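Local coordinates for protein peroxisomal acyl-coenzyme A oxidase 1 (Arabidopsis thaliana, PDB 1W07) that catalyses the FAD-dependent desaturation of long- and medium-chain acyl-CoAs to 2-trans-enoyl-CoAs in peroxisomal beta-oxidation, passing electrons to oxygen to form hydrogen peroxide, at residues S297-I302 against S408-L413; D36-L41 against G87-F92. The protein carries 1 engineered substitution. All blocks are in the same frame, centred on the assembly; numbering follows the deposited sequence.

How the contacts relate
Contact 2 closes first along the chain, joining helix 29-43 to helix 83-93 among the N-terminal helices; contact 1 follows, joining helix 278-309 to helix 410-417 in the C-alpha1 range. Their centres lie about 19 Å apart and their nearest atoms about 6 Å apart, so the two do not touch. The gap is bridged by residues from neither pair of segments. Tyr613, from helix 611-614, meets Arg298 of contact 1 in a cation-pi interaction and the Phe92 ring of contact 2 edge to face, while Asp94, just past helix 83-93, forms a salt bridge with Arg298. Arg298 and Tyr613 thus link the N-terminal, C-alpha1 and C-terminal helices of one subunit.

Contact 1. Residues S297-I302 against S408-L413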
loop_
_atom_site.group_PDB
_atom_site.type_symbol
_atom_site.label_atom_id
_atom_site.label_comp_id
_atom_site.label_asym_id
_atom_site.label_seq_id
_atom_site.Cartn_x
_atom_site.Cartn_y
_atom_site.Cartn_z
ATOM N N SER B 297 -10.030 -0.532 -12.093
ATOM C CA SER B 297 -11.480 -0.703 -12.191
ATOM C C SER B 297 -11.956 -1.863 -11.317
ATOM O O SER B 297 -13.059 -1.809 -10.774
ATOM C CB SER B 297 -11.900 -0.972 -13.641
ATOM O OG SER B 297 -11.339 -2.181 -14.147
ATOM N N ARG B 298 -11.147 -2.915 -11.167
ATOM C CA ARG B 298 -11.589 -4.045 -10.347
ATOM C C ARG B 298 -11.706 -3.575 -8.903
ATOM O O ARG B 298 -12.729 -3.818 -8.248
ATOM C CB ARG B 298 -10.605 -5.216 -10.414
ATOM C CG ARG B 298 -10.560 -5.946 -11.759
ATOM C CD ARG B 298 -9.396 -6.957 -11.818
ATOM N NE ARG B 298 -9.598 -8.079 -10.910
ATOM C CZ ARG B 298 -8.850 -9.179 -10.890
ATOM N NH1 ARG B 298 -7.817 -9.312 -11.714
ATOM N NH2 ARG B 298 -9.162 -10.182 -10.070
ATOM N N ALA B 299 -10.660 -2.902 -8.411
ATOM C CA ALA B 299 -10.644 -2.415 -7.043
ATOM C C ALA B 299 -11.773 -1.422 -6.791
ATOM O O ALA B 299 -12.474 -1.522 -5.788
ATOM C CB ALA B 299 -9.268 -1.771 -6.722
ATOM N N VAL B 300 -11.951 -0.469 -7.701
ATOM C CA VAL B 300 -13.012 0.548 -7.582
ATOM C C VAL B 300 -14.416 -0.099 -7.599
ATOM O O VAL B 300 -15.321 0.349 -6.886
ATOM C CB VAL B 300 -12.909 1.587 -8.734
ATOM C CG1 VAL B 300 -14.175 2.464 -8.803
ATOM C CG2 VAL B 300 -11.647 2.450 -8.521
ATOM N N CYS B 301 -14.596 -1.138 -8.410
ATOM C CA CYS B 301 -15.885 -1.824 -8.485
ATOM C C CYS B 301 -16.197 -2.407 -7.103
ATOM O O CYS B 301 -17.308 -2.274 -6.597
ATOM C CB CYS B 301 -15.805 -2.943 -9.522
ATOM S SG CYS B 301 -17.300 -3.961 -9.723
ATOM N N ILE B 302 -15.197 -3.027 -6.479
ATOM C CA ILE B 302 -15.380 -3.635 -5.166
ATOM C C ILE B 302 -15.697 -2.594 -4.102
ATOM O O ILE B 302 -16.670 -2.726 -3.355
ATOM C CB ILE B 302 -14.122 -4.452 -4.759
ATOM C CG1 ILE B 302 -13.920 -5.606 -5.761
ATOM C CG2 ILE B 302 -14.290 -5.000 -3.348
ATOM C CD1 ILE B 302 -12.575 -6.365 -5.628
ATOM N N SER B 408 -11.990 -10.379 0.500
ATOM C CA SER B 408 -12.497 -9.113 -0.024
ATOM C C SER B 408 -11.949 -8.913 -1.453
ATOM O O SER B 408 -12.433 -8.039 -2.192
ATOM C CB SER B 408 -12.077 -7.931 0.865
ATOM O OG SER B 408 -10.698 -7.624 0.725
ATOM N N GLY B 409 -10.954 -9.727 -1.833
ATOM C CA GLY B 409 -10.366 -9.641 -3.159
ATOM C C GLY B 409 -9.344 -8.536 -3.330
ATOM O O GLY B 409 -8.574 -8.532 -4.301
ATOM N N LEU B 410 -9.310 -7.601 -2.388
ATOM C CA LEU B 410 -8.399 -6.461 -2.491
ATOM C C LEU B 410 -6.947 -6.699 -2.083
ATOM O O LEU B 410 -6.038 -6.202 -2.741
ATOM C CB LEU B 410 -8.996 -5.265 -1.723
ATOM C CG LEU B 410 -10.305 -4.762 -2.383
ATOM C CD1 LEU B 410 -11.054 -3.763 -1.493
ATOM C CD2 LEU B 410 -9.949 -4.126 -3.710
ATOM N N PRO B 411 -6.716 -7.453 -0.991
ATOM C CA PRO B 411 -5.332 -7.731 -0.552
ATOM C C PRO B 411 -4.529 -8.407 -1.667
ATOM O O PRO B 411 -3.425 -7.972 -2.012
ATOM C CB PRO B 411 -5.541 -8.653 0.649
ATOM C CG PRO B 411 -6.860 -8.183 1.220
ATOM C CD PRO B 411 -7.698 -7.956 -0.020
ATOM N N GLU B 412 -5.073 -9.473 -2.248
ATOM C CA GLU B 412 -4.347 -10.147 -3.308
ATOM C C GLU B 412 -4.190 -9.259 -4.550
ATOM O O GLU B 412 -3.132 -9.259 -5.190
ATOM C CB GLU B 412 -5.037 -11.458 -3.696
ATOM C CG GLU B 412 -4.213 -12.261 -4.707
ATOM C CD GLU B 412 -4.952 -13.465 -5.257
ATOM O OE1 GLU B 412 -6.180 -13.370 -5.469
ATOM O OE2 GLU B 412 -4.301 -14.496 -5.510
ATOM N N LEU B 413 -5.224 -8.495 -4.898
ATOM C CA LEU B 413 -5.144 -7.651 -6.077
ATOM C C LEU B 413 -3.989 -6.646 -5.980
ATOM O O LEU B 413 -3.269 -6.404 -6.953
ATOM C CB LEU B 413 -6.475 -6.926 -6.289
ATOM C CG LEU B 413 -6.555 -6.017 -7.529
ATOM C CD1 LEU B 413 -6.342 -6.848 -8.798
ATOM C CD2 LEU B 413 -7.907 -5.301 -7.559
#
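Leu413 reaches helix 278-309 with both methyls. CD2 meets the backbone, lying 3.7 Å from Ala299 N, and also touches the CB atoms of Arg298 and Ala299. CD1 sits over one face of the Arg298 guanidinium, 3.9 Å above its plane and displaced toward the rim. A chi1 of -178° sends CG toward helix 278-309, and chi2 of 61° turns the two methyls to their separate partners. One turn earlier, Leu410 CD2 packs 3.8 Å from Ala299 CA, which brings both leucines onto the same small residue. Leu410 and Ile302 lie alongside with their chains running opposite ways, Ile302 CG2 being 3.9 Å from Leu410 CD1 and 3.7 Å from Ser408 O.

No hydrogen bond crosses between the segments; the polar groups find partners within their own segment or outside both. Arg298 forms a salt bridge with Asp94 and a cation-pi contact with Tyr613, which probably help to fix the plane that Leu413 CD1 covers. Ser408 O is hydrogen-bonded to Ser616 OG; Ser408 OG bonds to Leu405 O and, weakly, to Leu410 N at 3.4 Å. Gly409, at the N-cap position, has a positive phi of 80°; a CB there would fall 3.6 Å from Ile302 CD1, so a side chain would probably crowd Ile302.

Ala299 also touches Ile392 and Cys395 of helix 370-398, and Pro411 packs on Met229 of the second subunit. Helix 410-417 is laid against long helices of the C-alpha1 domain, the counterpart of the C-terminal helical domain of acyl-CoA dehydrogenases, with the Leu410 side chain about 10 Å from the bound FAD.

Contact 2. Residues D36-L41 against G87-F92; sequences DRIARL and GRLRHF
Ala39 lays its methyl almost squarely on the Phe92 ring: CB is 3.6 Å from the ring centroid and only 8° off the normal, the geometry of a CH-pi contact. The opposite face of this ring is covered from within its own helix by His91, whose CD2 lies 3.5 Å above the ring centre. With chi1 of -68°, Phe92 CG stands anti to its carbonyl carbon, and the ring is carried toward helix 29-43. Replacing Phe92 with an alanine would probably open a gap between Ala39 and His91 and leave Tyr613 without the ring it meets edge to face.

The tightest point belongs to Ile38, whose CG2 presses on the backbone itself, 3.4 Å from Leu89 CA, closer than carbons usually come. Arg88 CB meets Ile38 CB at 4.0 Å, the two side chains crossing at about a right angle. How closely the helices sit is measured by the axes of the two short segments, which pass 8.9 Å apart at -47°, consistent with ridges-into-grooves packing; the pair belongs to the N-terminal alpha-helical part of the acyl-CoA oxidase fold.

Toward solvent the fit slackens. Partly exposed Leu41 reaches Leu89 only methyl to methyl, with CD2 and CD1 4.3 Å apart. Arg88 doubles back along its own helix, bent at chi2 and chi3, and lays its guanidinium against His91, NH1 being 3.5 Å above the imidazole plane. Exposed Arg37 forms a salt bridge with Glu85, an ionic tie between the two helices beyond the apolar seam.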
loop_
_atom_site.group_PDB
_atom_site.type_symbol
_atom_site.label_atom_id
_atom_site.label_comp_id
_atom_site.label_asym_id
_atom_site.label_seq_id
_atom_site.Cartn_x
_atom_site.Cartn_y
_atom_site.Cartn_z
ATOM N N ASP B 36 -17.166 -10.870 -23.050
ATOM C CA ASP B 36 -18.288 -11.323 -22.252
ATOM C C ASP B 36 -18.445 -12.835 -22.369
ATOM O O ASP B 36 -18.675 -13.519 -21.375
ATOM C CB ASP B 36 -19.563 -10.597 -22.698
ATOM C CG ASP B 36 -20.786 -11.039 -21.931
ATOM O OD1 ASP B 36 -21.647 -11.716 -22.533
ATOM O OD2 ASP B 36 -20.904 -10.716 -20.725
ATOM N N ARG B 37 -18.293 -13.351 -23.584
ATOM C CA ARG B 37 -18.423 -14.780 -23.848
ATOM C C ARG B 37 -17.332 -15.594 -23.153
ATOM O O ARG B 37 -17.618 -16.554 -22.444
ATOM C CB ARG B 37 -18.350 -15.035 -25.352
ATOM C CG ARG B 37 -18.689 -16.457 -25.768
ATOM C CD ARG B 37 -18.046 -16.773 -27.108
ATOM N NE ARG B 37 -18.241 -15.693 -28.072
ATOM C CZ ARG B 37 -17.280 -15.222 -28.862
ATOM N NH1 ARG B 37 -16.058 -15.738 -28.800
ATOM N NH2 ARG B 37 -17.536 -14.240 -29.713
ATOM N N ILE B 38 -16.082 -15.210 -23.369
ATOM C CA ILE B 38 -14.964 -15.922 -22.768
ATOM C C ILE B 38 -15.001 -15.814 -21.247
ATOM O O ILE B 38 -14.662 -16.768 -20.543
ATOM C CB ILE B 38 -13.619 -15.385 -23.287
ATOM C CG1 ILE B 38 -13.570 -15.502 -24.811
ATOM C CG2 ILE B 38 -12.475 -16.174 -22.673
ATOM C CD1 ILE B 38 -13.691 -16.931 -25.331
ATOM N N ALA B 39 -15.420 -14.656 -20.743
ATOM C CA ALA B 39 -15.499 -14.442 -19.304
ATOM C C ALA B 39 -16.427 -15.472 -18.676
ATOM O O ALA B 39 -16.081 -16.091 -17.664
ATOM C CB ALA B 39 -15.998 -13.021 -19.002
ATOM N N ARG B 40 -17.599 -15.666 -19.277
ATOM C CA ARG B 40 -18.566 -16.631 -18.754
ATOM C C ARG B 40 -18.038 -18.054 -18.889
ATOM O O ARG B 40 -18.275 -18.895 -18.024
ATOM C CB ARG B 40 -19.907 -16.482 -19.484
ATOM C CG ARG B 40 -20.668 -15.221 -19.094
ATOM C CD ARG B 40 -21.373 -14.594 -20.283
ATOM N NE ARG B 40 -22.423 -15.444 -20.841
ATOM C CZ ARG B 40 -23.636 -15.566 -20.309
ATOM N NH1 ARG B 40 -23.952 -14.887 -19.211
ATOM N NH2 ARG B 40 -24.535 -16.360 -20.876
ATOM N N LEU B 41 -17.307 -18.307 -19.968
ATOM C CA LEU B 41 -16.732 -19.624 -20.216
ATOM C C LEU B 41 -15.741 -20.010 -19.111
ATOM O O LEU B 41 -15.691 -21.163 -18.681
ATOM C CB LEU B 41 -16.014 -19.625 -21.560
ATOM C CG LEU B 41 -15.381 -20.950 -21.967
ATOM C CD1 LEU B 41 -16.478 -21.974 -22.228
ATOM C CD2 LEU B 41 -14.526 -20.750 -23.204
ATOM N N GLY B 87 -6.320 -15.072 -25.735
ATOM C CA GLY B 87 -5.812 -14.024 -24.861
ATOM C C GLY B 87 -6.837 -13.684 -23.792
ATOM O O GLY B 87 -6.498 -13.554 -22.613
ATOM N N ARG B 88 -8.098 -13.548 -24.192
ATOM C CA ARG B 88 -9.146 -13.246 -23.225
ATOM C C ARG B 88 -9.331 -14.386 -22.230
ATOM O O ARG B 88 -9.707 -14.163 -21.084
ATOM C CB ARG B 88 -10.475 -12.960 -23.931
ATOM C CG ARG B 88 -10.527 -11.641 -24.682
ATOM C CD ARG B 88 -10.133 -10.459 -23.791
ATOM N NE ARG B 88 -8.681 -10.294 -23.720
ATOM C CZ ARG B 88 -8.061 -9.447 -22.895
ATOM N NH1 ARG B 88 -8.764 -8.679 -22.062
ATOM N NH2 ARG B 88 -6.737 -9.357 -22.909
ATOM N N LEU B 89 -9.074 -15.608 -22.680
ATOM C CA LEU B 89 -9.200 -16.778 -21.826
ATOM C C LEU B 89 -8.176 -16.685 -20.694
ATOM O O LEU B 89 -8.516 -16.796 -19.511
ATOM C CB LEU B 89 -8.941 -18.047 -22.632
ATOM C CG LEU B 89 -9.141 -19.367 -21.893
ATOM C CD1 LEU B 89 -10.621 -19.679 -21.772
ATOM C CD2 LEU B 89 -8.451 -20.458 -22.663
ATOM N N ARG B 90 -6.916 -16.483 -21.061
ATOM C CA ARG B 90 -5.859 -16.377 -20.065
ATOM C C ARG B 90 -6.124 -15.186 -19.147
ATOM O O ARG B 90 -5.855 -15.246 -17.945
ATOM C CB ARG B 90 -4.496 -16.210 -20.738
ATOM C CG ARG B 90 -3.992 -17.450 -21.474
ATOM C CD ARG B 90 -2.531 -17.281 -21.856
ATOM N NE ARG B 90 -2.347 -16.259 -22.882
ATOM C CZ ARG B 90 -2.518 -16.471 -24.183
ATOM N NH1 ARG B 90 -2.870 -17.674 -24.624
ATOM N NH2 ARG B 90 -2.348 -15.477 -25.042
ATOM N N HIS B 91 -6.650 -14.109 -19.719
ATOM C CA HIS B 91 -6.962 -12.908 -18.962
ATOM C C HIS B 91 -7.944 -13.210 -17.837
ATOM O O HIS B 91 -7.722 -12.813 -16.684
ATOM C CB HIS B 91 -7.545 -11.845 -19.894
ATOM C CG HIS B 91 -8.109 -10.654 -19.186
ATOM N ND1 HIS B 91 -7.321 -9.718 -18.555
ATOM C CD2 HIS B 91 -9.391 -10.257 -18.996
ATOM C CE1 HIS B 91 -8.089 -8.790 -18.009
ATOM N NE2 HIS B 91 -9.352 -9.096 -18.259
ATOM N N PHE B 92 -9.035 -13.908 -18.150
ATOM C CA PHE B 92 -10.001 -14.207 -17.103
ATOM C C PHE B 92 -9.608 -15.338 -16.145
ATOM O O PHE B 92 -10.094 -15.385 -15.023
ATOM C CB PHE B 92 -11.384 -14.426 -17.719
ATOM C CG PHE B 92 -11.976 -13.171 -18.305
ATOM C CD1 PHE B 92 -12.068 -13.003 -19.684
ATOM C CD2 PHE B 92 -12.412 -12.144 -17.474
ATOM C CE1 PHE B 92 -12.585 -11.829 -20.229
ATOM C CE2 PHE B 92 -12.931 -10.964 -18.009
ATOM C CZ PHE B 92 -13.016 -10.806 -19.385
#